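Local coordinates for N-terminal acetyltransferase-like protein (Chaetomium thermophilum, PDB 5NNP), which probably serves as the tetratricopeptide-repeat auxiliary subunit of an N-terminal acetyltransferase A complex, which transfers acetyl groups to the N termini of proteins, at residues D291-R295 with Y313-M317; Y349-N355 with G367-K371; Y510-F514 with K660-Y664; Y567-Y571 with T651-D657. All coordinates share one frame; numbering follows the deposited sequence.

Contact 1: residues D291-R295 with Y313-M317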
loop_
_atom_site.group_PDB
_atom_site.type_symbol
_atom_site.label_atom_id
_atom_site.label_comp_id
_atom_site.label_asym_id
_atom_site.label_seq_id
_atom_site.Cartn_x
_atom_site.Cartn_y
_atom_site.Cartn_z
ATOM N N ASP A 291 10.575 22.215 11.092
ATOM C CA ASP A 291 11.192 22.536 9.819
ATOM C C ASP A 291 10.164 23.232 8.930
ATOM O O ASP A 291 10.479 24.226 8.270
ATOM C CB ASP A 291 11.729 21.292 9.123
ATOM C CG ASP A 291 12.542 21.631 7.894
ATOM O OD1 ASP A 291 13.515 22.425 8.003
ATOM O OD2 ASP A 291 12.201 21.116 6.814
ATOM N N ALA A 292 8.937 22.706 8.937
ATOM C CA ALA A 292 7.848 23.228 8.115
ATOM C C ALA A 292 7.644 24.738 8.280
ATOM O O ALA A 292 7.513 25.474 7.288
ATOM C CB ALA A 292 6.554 22.496 8.440
ATOM N N ALA A 293 7.619 25.194 9.531
ATOM C CA ALA A 293 7.339 26.591 9.823
ATOM C C ALA A 293 8.428 27.525 9.281
ATOM O O ALA A 293 8.229 28.739 9.222
ATOM C CB ALA A 293 7.161 26.790 11.326
ATOM N N LYS A 294 9.574 26.967 8.891
ATOM C CA LYS A 294 10.639 27.769 8.284
ATOM C C LYS A 294 10.709 27.581 6.778
ATOM O O LYS A 294 11.029 28.518 6.048
ATOM C CB LYS A 294 12.005 27.421 8.883
ATOM C CG LYS A 294 12.139 27.667 10.369
ATOM C CD LYS A 294 13.469 27.122 10.884
ATOM C CE LYS A 294 13.785 27.649 12.269
ATOM N NZ LYS A 294 12.928 27.022 13.319
ATOM N N ARG A 295 10.427 26.361 6.326
ATOM C CA ARG A 295 10.690 25.939 4.947
ATOM C C ARG A 295 9.572 26.289 3.971
ATOM O O ARG A 295 9.832 26.672 2.829
ATOM C CB ARG A 295 10.922 24.429 4.894
ATOM C CG ARG A 295 11.208 23.916 3.500
ATOM C CD ARG A 295 11.154 22.399 3.461
ATOM N NE ARG A 295 9.794 21.867 3.319
ATOM C CZ ARG A 295 9.019 21.461 4.326
ATOM N NH1 ARG A 295 7.801 20.992 4.079
ATOM N NH2 ARG A 295 9.452 21.520 5.578
ATOM N N TYR A 313 17.743 30.099 6.149
ATOM C CA TYR A 313 17.440 28.681 6.278
ATOM C C TYR A 313 18.674 27.847 5.940
ATOM O O TYR A 313 19.030 26.930 6.684
ATOM C CB TYR A 313 16.257 28.288 5.382
ATOM C CG TYR A 313 15.863 26.838 5.468
ATOM C CD1 TYR A 313 15.026 26.393 6.471
ATOM C CD2 TYR A 313 16.329 25.904 4.541
ATOM C CE1 TYR A 313 14.650 25.049 6.561
ATOM C CE2 TYR A 313 15.964 24.554 4.619
ATOM C CZ TYR A 313 15.119 24.138 5.636
ATOM O OH TYR A 313 14.739 22.813 5.746
ATOM N N LEU A 314 19.334 28.171 4.828
ATOM C CA LEU A 314 20.538 27.444 4.416
ATOM C C LEU A 314 21.647 27.506 5.475
ATOM O O LEU A 314 22.324 26.511 5.726
ATOM C CB LEU A 314 21.064 27.979 3.084
ATOM C CG LEU A 314 20.345 27.443 1.850
ATOM C CD1 LEU A 314 21.008 27.965 0.585
ATOM C CD2 LEU A 314 20.316 25.904 1.846
ATOM N N THR A 315 21.820 28.661 6.107
ATOM C CA THR A 315 22.846 28.797 7.138
ATOM C C THR A 315 22.613 27.837 8.302
ATOM O O THR A 315 23.549 27.198 8.784
ATOM C CB THR A 315 22.913 30.225 7.700
ATOM O OG1 THR A 315 23.144 31.159 6.638
ATOM C CG2 THR A 315 24.037 30.334 8.736
ATOM N N LEU A 316 21.364 27.757 8.757
ATOM C CA LEU A 316 20.973 26.789 9.781
ATOM C C LEU A 316 21.351 25.366 9.391
ATOM O O LEU A 316 21.950 24.636 10.182
ATOM C CB LEU A 316 19.469 26.839 10.048
ATOM C CG LEU A 316 18.966 27.895 11.023
ATOM C CD1 LEU A 316 17.459 27.976 10.936
ATOM C CD2 LEU A 316 19.393 27.557 12.435
ATOM N N MET A 317 20.995 24.966 8.175
ATOM C CA MET A 317 21.181 23.574 7.799
ATOM C C MET A 317 22.664 23.272 7.572
ATOM O O MET A 317 23.177 22.255 8.042
ATOM C CB MET A 317 20.354 23.223 6.555
ATOM C CG MET A 317 18.856 23.473 6.715
ATOM S SD MET A 317 18.005 22.411 7.924
ATOM C CE MET A 317 17.419 21.085 6.860
#

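Contact 2: residues Y349-N355 with G367-K371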
loop_
_atom_site.group_PDB
_atom_site.type_symbol
_atom_site.label_atom_id
_atom_site.label_comp_id
_atom_site.label_asym_id
_atom_site.label_seq_id
_atom_site.Cartn_x
_atom_site.Cartn_y
_atom_site.Cartn_z
ATOM N N TYR A 349 27.768 31.076 0.985
ATOM C CA TYR A 349 28.033 30.507 2.300
ATOM C C TYR A 349 29.423 29.866 2.344
ATOM O O TYR A 349 30.185 30.060 3.292
ATOM C CB TYR A 349 26.947 29.486 2.642
ATOM C CG TYR A 349 27.208 28.681 3.891
ATOM C CD1 TYR A 349 28.022 27.551 3.859
ATOM C CD2 TYR A 349 26.631 29.042 5.104
ATOM C CE1 TYR A 349 28.268 26.824 5.001
ATOM C CE2 TYR A 349 26.869 28.311 6.259
ATOM C CZ TYR A 349 27.688 27.206 6.197
ATOM O OH TYR A 349 27.921 26.479 7.336
ATOM N N LEU A 350 29.726 29.092 1.306
ATOM C CA LEU A 350 31.040 28.506 1.081
ATOM C C LEU A 350 32.163 29.528 1.224
ATOM O O LEU A 350 33.188 29.288 1.865
ATOM C CB LEU A 350 31.089 27.911 -0.311
ATOM C CG LEU A 350 32.066 26.780 -0.531
ATOM C CD1 LEU A 350 31.679 25.634 0.380
ATOM C CD2 LEU A 350 31.976 26.359 -1.975
ATOM N N ASN A 351 31.967 30.682 0.606
ATOM C CA ASN A 351 32.976 31.711 0.654
ATOM C C ASN A 351 33.084 32.316 2.049
ATOM O O ASN A 351 34.183 32.671 2.492
ATOM C CB ASN A 351 32.680 32.794 -0.376
ATOM C CG ASN A 351 33.339 34.100 -0.034
ATOM O OD1 ASN A 351 34.557 34.247 -0.154
ATOM N ND2 ASN A 351 32.541 35.063 0.407
ATOM N N GLU A 352 31.947 32.418 2.744
ATOM C CA GLU A 352 31.898 33.038 4.071
ATOM C C GLU A 352 32.313 32.095 5.196
ATOM O O GLU A 352 32.440 32.516 6.342
ATOM C CB GLU A 352 30.494 33.573 4.354
ATOM C CG GLU A 352 30.058 34.697 3.427
ATOM C CD GLU A 352 28.570 34.981 3.485
ATOM O OE1 GLU A 352 28.141 35.953 2.827
ATOM O OE2 GLU A 352 27.831 34.240 4.177
ATOM N N TYR A 353 32.540 30.825 4.867
ATOM C CA TYR A 353 32.743 29.801 5.882
ATOM C C TYR A 353 34.088 29.908 6.579
ATOM O O TYR A 353 35.128 30.093 5.941
ATOM C CB TYR A 353 32.611 28.397 5.286
ATOM C CG TYR A 353 32.609 27.325 6.360
ATOM C CD1 TYR A 353 31.507 27.173 7.209
ATOM C CD2 TYR A 353 33.705 26.481 6.546
ATOM C CE1 TYR A 353 31.489 26.210 8.211
ATOM C CE2 TYR A 353 33.697 25.507 7.546
ATOM C CZ TYR A 353 32.583 25.379 8.378
ATOM O OH TYR A 353 32.544 24.423 9.379
ATOM N N VAL A 354 34.056 29.789 7.901
ATOM C CA VAL A 354 35.273 29.671 8.682
ATOM C C VAL A 354 35.167 28.450 9.563
ATOM O O VAL A 354 34.082 28.114 10.037
ATOM C CB VAL A 354 35.528 30.888 9.537
ATOM C CG1 VAL A 354 36.698 30.611 10.471
ATOM C CG2 VAL A 354 35.817 32.093 8.654
ATOM N N ASN A 355 36.293 27.771 9.743
ATOM C CA ASN A 355 36.328 26.513 10.464
ATOM C C ASN A 355 35.843 26.680 11.892
ATOM O O ASN A 355 36.543 27.243 12.749
ATOM C CB ASN A 355 37.739 25.933 10.460
ATOM C CG ASN A 355 37.856 24.685 11.311
ATOM O OD1 ASN A 355 38.766 24.562 12.126
ATOM N ND2 ASN A 355 36.937 23.743 11.114
ATOM N N GLY A 367 33.241 19.845 12.548
ATOM C CA GLY A 367 34.221 20.914 12.685
ATOM C C GLY A 367 34.322 21.706 11.396
ATOM O O GLY A 367 34.307 22.938 11.383
ATOM N N SER A 368 34.425 20.977 10.293
ATOM C CA SER A 368 34.329 21.572 8.975
ATOM C C SER A 368 33.062 21.077 8.276
ATOM O O SER A 368 32.984 21.073 7.050
ATOM C CB SER A 368 35.561 21.225 8.151
ATOM O OG SER A 368 35.786 19.826 8.195
ATOM N N LYS A 369 32.067 20.665 9.056
ATOM C CA LYS A 369 30.879 20.045 8.468
ATOM C C LYS A 369 30.079 21.016 7.610
ATOM O O LYS A 369 29.557 20.613 6.581
ATOM C CB LYS A 369 29.973 19.432 9.544
ATOM C CG LYS A 369 29.504 20.371 10.632
ATOM C CD LYS A 369 28.436 19.713 11.496
ATOM C CE LYS A 369 28.413 20.270 12.909
ATOM N NZ LYS A 369 29.612 19.825 13.705
ATOM N N GLY A 370 29.996 22.280 8.027
ATOM C CA GLY A 370 29.374 23.320 7.234
ATOM C C GLY A 370 29.906 23.378 5.811
ATOM O O GLY A 370 29.126 23.426 4.857
ATOM N N LYS A 371 31.227 23.355 5.662
ATOM C CA LYS A 371 31.849 23.456 4.344
ATOM C C LYS A 371 31.571 22.232 3.487
ATOM O O LYS A 371 31.321 22.344 2.288
ATOM C CB LYS A 371 33.362 23.651 4.464
ATOM C CG LYS A 371 34.073 23.604 3.123
ATOM C CD LYS A 371 35.470 24.208 3.197
ATOM C CE LYS A 371 36.083 24.368 1.805
ATOM N NZ LYS A 371 37.400 25.057 1.819
#

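Contact 3: residues Y510-F514 with K660-Y664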
loop_
_atom_site.group_PDB
_atom_site.type_symbol
_atom_site.label_atom_id
_atom_site.label_comp_id
_atom_site.label_asym_id
_atom_site.label_seq_id
_atom_site.Cartn_x
_atom_site.Cartn_y
_atom_site.Cartn_z
ATOM N N TYR A 510 9.062 -11.616 -12.907
ATOM C CA TYR A 510 7.812 -10.897 -13.154
ATOM C C TYR A 510 6.614 -11.695 -12.605
ATOM O O TYR A 510 5.715 -11.133 -11.959
ATOM C CB TYR A 510 7.628 -10.603 -14.650
ATOM C CG TYR A 510 8.785 -9.836 -15.266
ATOM C CD1 TYR A 510 9.496 -8.903 -14.518
ATOM C CD2 TYR A 510 9.182 -10.059 -16.586
ATOM C CE1 TYR A 510 10.555 -8.203 -15.059
ATOM C CE2 TYR A 510 10.245 -9.362 -17.139
ATOM C CZ TYR A 510 10.930 -8.431 -16.371
ATOM O OH TYR A 510 11.998 -7.730 -16.905
ATOM N N HIS A 511 6.616 -13.006 -12.831
ATOM C CA HIS A 511 5.572 -13.845 -12.262
ATOM C C HIS A 511 5.569 -13.803 -10.729
ATOM O O HIS A 511 4.509 -13.844 -10.105
ATOM C CB HIS A 511 5.707 -15.283 -12.755
ATOM C CG HIS A 511 5.058 -15.516 -14.080
ATOM N ND1 HIS A 511 3.875 -16.206 -14.217
ATOM C CD2 HIS A 511 5.416 -15.126 -15.326
ATOM C CE1 HIS A 511 3.537 -16.243 -15.492
ATOM N NE2 HIS A 511 4.454 -15.593 -16.185
ATOM N N THR A 512 6.745 -13.707 -10.122
ATOM C CA THR A 512 6.813 -13.648 -8.669
ATOM C C THR A 512 6.180 -12.369 -8.107
ATOM O O THR A 512 5.472 -12.416 -7.100
ATOM C CB THR A 512 8.266 -13.787 -8.192
ATOM O OG1 THR A 512 8.713 -15.104 -8.505
ATOM C CG2 THR A 512 8.395 -13.576 -6.691
ATOM N N VAL A 513 6.429 -11.234 -8.753
ATOM C CA VAL A 513 5.782 -9.981 -8.374
ATOM C C VAL A 513 4.251 -10.059 -8.549
ATOM O O VAL A 513 3.488 -9.502 -7.771
ATOM C CB VAL A 513 6.342 -8.821 -9.202
ATOM C CG1 VAL A 513 5.507 -7.570 -9.043
ATOM C CG2 VAL A 513 7.791 -8.572 -8.824
ATOM N N PHE A 514 3.811 -10.754 -9.583
ATOM C CA PHE A 514 2.394 -10.964 -9.811
ATOM C C PHE A 514 1.771 -11.746 -8.630
ATOM O O PHE A 514 0.697 -11.397 -8.138
ATOM C CB PHE A 514 2.204 -11.699 -11.147
ATOM C CG PHE A 514 0.780 -11.896 -11.544
ATOM C CD1 PHE A 514 0.066 -13.007 -11.093
ATOM C CD2 PHE A 514 0.149 -10.985 -12.388
ATOM C CE1 PHE A 514 -1.257 -13.208 -11.473
ATOM C CE2 PHE A 514 -1.188 -11.173 -12.773
ATOM C CZ PHE A 514 -1.893 -12.281 -12.310
ATOM N N LYS A 660 -3.234 -12.290 -18.267
ATOM C CA LYS A 660 -3.484 -12.027 -16.847
ATOM C C LYS A 660 -2.731 -10.778 -16.356
ATOM O O LYS A 660 -3.235 -10.042 -15.491
ATOM C CB LYS A 660 -3.127 -13.252 -15.985
ATOM C CG LYS A 660 -1.644 -13.562 -15.824
ATOM C CD LYS A 660 -1.415 -14.572 -14.695
ATOM C CE LYS A 660 0.067 -14.764 -14.378
ATOM N NZ LYS A 660 0.331 -15.845 -13.379
ATOM N N PHE A 661 -1.546 -10.523 -16.920
ATOM C CA PHE A 661 -0.824 -9.290 -16.618
ATOM C C PHE A 661 -1.517 -8.065 -17.214
ATOM O O PHE A 661 -1.705 -7.043 -16.542
ATOM C CB PHE A 661 0.605 -9.354 -17.143
ATOM C CG PHE A 661 1.451 -10.433 -16.516
ATOM C CD1 PHE A 661 1.499 -11.704 -17.064
ATOM C CD2 PHE A 661 2.226 -10.159 -15.400
ATOM C CE1 PHE A 661 2.293 -12.689 -16.498
ATOM C CE2 PHE A 661 3.021 -11.135 -14.830
ATOM C CZ PHE A 661 3.059 -12.403 -15.377
ATOM N N LEU A 662 -1.889 -8.181 -18.486
ATOM C CA LEU A 662 -2.454 -7.077 -19.249
ATOM C C LEU A 662 -3.833 -6.641 -18.741
ATOM O O LEU A 662 -4.099 -5.446 -18.609
ATOM C CB LEU A 662 -2.542 -7.467 -20.724
ATOM C CG LEU A 662 -3.152 -6.405 -21.629
ATOM C CD1 LEU A 662 -2.262 -5.170 -21.628
ATOM C CD2 LEU A 662 -3.375 -6.959 -23.038
ATOM N N ASN A 663 -4.703 -7.611 -18.471
ATOM C CA ASN A 663 -6.037 -7.341 -17.931
ATOM C C ASN A 663 -6.037 -6.414 -16.717
ATOM O O ASN A 663 -6.854 -5.496 -16.615
ATOM C CB ASN A 663 -6.738 -8.644 -17.543
ATOM C CG ASN A 663 -7.082 -9.519 -18.740
ATOM O OD1 ASN A 663 -7.254 -9.041 -19.872
ATOM N ND2 ASN A 663 -7.196 -10.816 -18.487
ATOM N N TYR A 664 -5.124 -6.653 -15.786
ATOM C CA TYR A 664 -5.012 -5.779 -14.623
ATOM C C TYR A 664 -4.488 -4.418 -15.019
ATOM O O TYR A 664 -4.862 -3.407 -14.427
ATOM C CB TYR A 664 -4.094 -6.382 -13.572
ATOM C CG TYR A 664 -4.708 -7.499 -12.779
ATOM C CD1 TYR A 664 -6.073 -7.519 -12.511
ATOM C CD2 TYR A 664 -3.922 -8.530 -12.278
ATOM C CE1 TYR A 664 -6.637 -8.534 -11.771
ATOM C CE2 TYR A 664 -4.476 -9.544 -11.544
ATOM C CZ TYR A 664 -5.838 -9.539 -11.293
ATOM O OH TYR A 664 -6.394 -10.538 -10.548
#

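Contact 4: residues Y567-Y571 with T651-D657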
loop_
_atom_site.group_PDB
_atom_site.type_symbol
_atom_site.label_atom_id
_atom_site.label_comp_id
_atom_site.label_asym_id
_atom_site.label_seq_id
_atom_site.Cartn_x
_atom_site.Cartn_y
_atom_site.Cartn_z
ATOM N N TYR A 567 6.651 -10.976 -23.454
ATOM C CA TYR A 567 5.849 -11.969 -24.184
ATOM C C TYR A 567 5.655 -11.543 -25.645
ATOM O O TYR A 567 5.686 -12.376 -26.553
ATOM C CB TYR A 567 4.483 -12.191 -23.519
ATOM C CG TYR A 567 4.494 -13.125 -22.318
ATOM C CD1 TYR A 567 4.978 -14.423 -22.428
ATOM C CD2 TYR A 567 4.001 -12.713 -21.082
ATOM C CE1 TYR A 567 4.986 -15.280 -21.344
ATOM C CE2 TYR A 567 4.009 -13.566 -19.987
ATOM C CZ TYR A 567 4.497 -14.848 -20.127
ATOM O OH TYR A 567 4.498 -15.701 -19.046
ATOM N N LEU A 568 5.434 -10.247 -25.854
ATOM C CA LEU A 568 5.346 -9.669 -27.186
ATOM C C LEU A 568 6.615 -9.953 -27.988
ATOM O O LEU A 568 6.567 -10.310 -29.176
ATOM C CB LEU A 568 5.122 -8.165 -27.092
ATOM C CG LEU A 568 3.677 -7.701 -27.003
ATOM C CD1 LEU A 568 3.613 -6.210 -26.667
ATOM C CD2 LEU A 568 2.957 -8.022 -28.311
ATOM N N SER A 569 7.751 -9.773 -27.321
ATOM C CA SER A 569 9.042 -10.060 -27.923
ATOM C C SER A 569 9.146 -11.540 -28.272
ATOM O O SER A 569 9.539 -11.893 -29.384
ATOM C CB SER A 569 10.170 -9.650 -26.981
ATOM O OG SER A 569 11.363 -10.348 -27.284
ATOM N N MET A 570 8.788 -12.400 -27.319
ATOM C CA MET A 570 8.808 -13.844 -27.543
ATOM C C MET A 570 7.885 -14.259 -28.683
ATOM O O MET A 570 8.157 -15.237 -29.375
ATOM C CB MET A 570 8.418 -14.599 -26.271
ATOM C CG MET A 570 9.403 -14.459 -25.130
ATOM S SD MET A 570 8.676 -15.015 -23.568
ATOM C CE MET A 570 8.374 -16.750 -23.921
ATOM N N TYR A 571 6.799 -13.520 -28.881
ATOM C CA TYR A 571 5.869 -13.846 -29.955
ATOM C C TYR A 571 6.477 -13.562 -31.321
ATOM O O TYR A 571 6.180 -14.264 -32.287
ATOM C CB TYR A 571 4.548 -13.078 -29.814
ATOM C CG TYR A 571 3.543 -13.379 -30.926
ATOM C CD1 TYR A 571 2.882 -14.601 -30.983
ATOM C CD2 TYR A 571 3.257 -12.437 -31.911
ATOM C CE1 TYR A 571 1.963 -14.879 -31.991
ATOM C CE2 TYR A 571 2.336 -12.703 -32.918
ATOM C CZ TYR A 571 1.692 -13.928 -32.960
ATOM O OH TYR A 571 0.772 -14.201 -33.968
ATOM N N THR A 651 6.889 -21.509 -23.524
ATOM C CA THR A 651 5.460 -21.479 -23.804
ATOM C C THR A 651 5.186 -21.522 -25.309
ATOM O O THR A 651 5.972 -21.038 -26.114
ATOM C CB THR A 651 4.797 -20.220 -23.178
ATOM O OG1 THR A 651 3.380 -20.241 -23.413
ATOM C CG2 THR A 651 5.403 -18.941 -23.748
ATOM N N LYS A 652 4.065 -22.127 -25.684
ATOM C CA LYS A 652 3.622 -22.116 -27.074
ATOM C C LYS A 652 2.621 -20.980 -27.292
ATOM O O LYS A 652 2.346 -20.593 -28.424
ATOM C CB LYS A 652 3.008 -23.463 -27.453
ATOM C CG LYS A 652 3.985 -24.632 -27.355
ATOM C CD LYS A 652 5.192 -24.459 -28.290
ATOM C CE LYS A 652 6.169 -25.629 -28.173
ATOM N NZ LYS A 652 7.137 -25.685 -29.311
ATOM N N ASP A 653 2.099 -20.436 -26.194
ATOM C CA ASP A 653 1.118 -19.359 -26.250
ATOM C C ASP A 653 1.523 -18.206 -25.346
ATOM O O ASP A 653 1.035 -18.089 -24.234
ATOM C CB ASP A 653 -0.270 -19.870 -25.846
ATOM C CG ASP A 653 -1.346 -18.804 -25.968
ATOM O OD1 ASP A 653 -1.142 -17.853 -26.750
ATOM O OD2 ASP A 653 -2.392 -18.917 -25.292
ATOM N N PRO A 654 2.414 -17.340 -25.833
ATOM C CA PRO A 654 2.910 -16.213 -25.039
ATOM C C PRO A 654 1.863 -15.117 -24.893
ATOM O O PRO A 654 1.714 -14.538 -23.808
ATOM C CB PRO A 654 4.122 -15.711 -25.834
ATOM C CG PRO A 654 4.230 -16.613 -27.066
ATOM C CD PRO A 654 2.934 -17.329 -27.209
ATOM N N LEU A 655 1.143 -14.832 -25.970
ATOM C CA LEU A 655 0.134 -13.784 -25.925
ATOM C C LEU A 655 -0.988 -14.193 -24.968
ATOM O O LEU A 655 -1.567 -13.353 -24.279
ATOM C CB LEU A 655 -0.407 -13.492 -27.326
ATOM C CG LEU A 655 0.651 -13.034 -28.337
ATOM C CD1 LEU A 655 0.077 -12.882 -29.756
ATOM C CD2 LEU A 655 1.292 -11.746 -27.867
ATOM N N GLY A 656 -1.273 -15.490 -24.916
ATOM C CA GLY A 656 -2.224 -16.018 -23.959
ATOM C C GLY A 656 -1.712 -15.873 -22.534
ATOM O O GLY A 656 -2.482 -15.590 -21.607
ATOM N N ASP A 657 -0.404 -16.061 -22.358
ATOM C CA ASP A 657 0.213 -15.975 -21.038
ATOM C C ASP A 657 0.304 -14.529 -20.544
ATOM O O ASP A 657 0.393 -14.277 -19.341
ATOM C CB ASP A 657 1.603 -16.626 -21.054
ATOM C CG ASP A 657 1.530 -18.141 -21.210
ATOM O OD1 ASP A 657 0.404 -18.673 -21.213
ATOM O OD2 ASP A 657 2.584 -18.808 -21.316
HETATM O O HOH W 1 4.860 -18.371 -19.988
#

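Contact 1: residues D291-R295 with Y313-M317
Y313 meets D291 end-on with its hydroxyl, while its ring runs past K294 and R295. The phenol points from helix 303-320 toward 291-295, with CG anti to the backbone N (chi1 -179°). It crosses the D291 side chain at about a right angle, and ring and carboxylate planes stand 43° apart. Y313 OH donates to D291 OD1 at 2.6 Å, on the syn lone pair. OD1 lies in the plane of the ring, at its edge. The other oxygen, OD2, takes R295 NH2 at 3.0 Å in a salt bridge. That guanidinium comes in from above the carboxylate plane, and D291 OD2 lies out of the guanidinium plane. N328 of helix 325-329 also bonds to OD2. The D291 side chain thus has three polar partners, Y313, R295 and N328, and the neighbouring arginine is likely to favour its charged form.

Carbon contacts flank this polar end. K294 CB lies 4.0 Å from Y313 CD1, near the ring plane. R295 CB approaches Y313 CE1 obliquely, at 4.1 Å. M317 CG covers one face of the ring from within the same helix, displaced toward the rim. Further out, K294 and L316 cross at about a right angle, with K294 CE 3.9 Å from L316 CD1. The amine then leads away to the carbonyl of P288. R295 and M317 also pack on another protein chain of the assembly, and a bound carboxymethyl coenzyme A lies about 9 Å from the M317 side chain. This is packing between successive helices of a helical-repeat fold, on the side where the partner chain sits.

Contact 2: residues Y349-N355 with G367-K371
This is a helix-end contact, mostly aromatic against backbone. It joins the C-terminal end of helix 336-352 and the loop after it to the first turn of helix 369-381. Y353 lies flat across that turn. K371 N sits over the centre of the ring, 3.6 Å above its plane, with G370 C over the same face toward the rim. K371 CB adds a carbon contact, 3.5 Å from Y353 CD2. With CG anti to the backbone N (chi1 -171°), Y353 carries its hydroxyl on to the loop before the helix. There OH donates to G367 O at 3.1 Å, from above the carbonyl plane.

G370 has no side chain, and this lets two tyrosines close in on its backbone. Y349 comes edge-on, its OH 3.5 Å from G370 CA. That hydroxyl is held by D319, and F318 meets the Y349 ring edge-to-face. L350 crosses K371 at a slant and sets CD1 3.8 Å from K371 O. N355 ND2 also nears G367 O, but the angle is too poor for a hydrogen bond. The arrangement is the junction of two helices consecutive in sequence, joined by a loop that is partly unmodelled and probably flexible, in an all-helical repeat fold.

Contact 3: residues Y510-F514 with K660-Y664
F514 and F661 lie at the centre of an aromatic cluster that H511 and Y664 extend. The F661 edge points at the face of H511 in a T-shaped stack, planes 77° apart and centroids 4.9 Å apart. F661 CZ stands over the middle of the imidazole. The F514–F661 pair is also edge-to-face, with the F514 edge turned to the F661 face, but more tilted, and the centroids are 5.0 Å apart. F514 and Y664 are nearly parallel but slid far apart. F514 CE2 comes to the edge of Y664, 3.8 Å from CD2.

The lysine contact is of another kind. K660 runs extended over one face of F514. Its CE makes a CH-pi contact 3.7 Å from the ring centroid. NZ, at 4.1 Å from that centroid, adds an off-centre cation-pi interaction. F514 CG is anti to the backbone N (chi1 -176°), which sends the ring across to helix 654-668. An alanine in place of F514 would probably leave the K660 chain without the face it lies on and open a gap beside F661 and Y664.

Outside partners complete the site. H511 NE2 pairs with Y567 of helix 554-572, and Y510 OH with Q498. R551 makes a cation-pi contact with Y664, and A563 packs on F661. The local axes of the two helices cross at 52° and approach no closer than 12.0 Å, a separation bridged by these large side chains. This is an aromatic core between helices remote in sequence within a helical-repeat domain.

Contact 4: residues Y567-Y571 with T651-D657
Y567 presents a ring face to the start of helix 654-668. P654 O lies over this face, 3.5 Å from Y567 CG. D657 CB sits over the same ring in a CH-pi contact, 3.9 Å from the centroid. The proline also touches by carbon, P654 CB to Y567 CD1 at 3.7 Å. One turn on, Y571 offers its own face to L655. CD1 of the leucine stands over the ring centre, 3.4 Å from the centroid. L655 CD2 meets L568 CD2, and M570 CE crosses to T651 CG2 at 3.7 Å.

The helix start is shaped by capping. D653 is the N-cap residue, and its OD1 accepts from G656 N, met from above the carboxylate plane. T651 OG1 accepts from D653 N, which makes an ST turn. The same hydroxyl donates to D657 OD2 at 2.7 Å. T651 OG1 is anti to the backbone N (chi1 -177°), and this turns CG2 to M570.

A water links the two segments: it accepts from Y567 OH and donates to D657 OD2. Y567 OH also has H511 as a partner. A leucine at Y567 would probably leave that water and H511 without their hydroxyl partner, and D657 CB without its ring face. R685 of helix 673-685 packs on Y571 and L655, while L507 covers Y567 and M570.

How the contacts relate
From the N terminus, contact 1 comes first and closes a short loop that includes the first half of helix 303-320. Contact 2 follows in series, and its loop includes the unmodelled residues 360-366. The two touch, T315 CA to Y349 CE2 at 4.1 Å, so helix 303-320 packs against helix 336-352. Contact 3 closes a much longer excursion, from helix 503-523 to helix 654-668. Contact 4 lies within that span and brings helix 554-572 to the start of the same helix 654-668. Contacts 3 and 4 meet through H511 and Y567 and through F661 and Y567. The two pairs are far apart: contact 2 and contact 4 have centres about 60 Å apart.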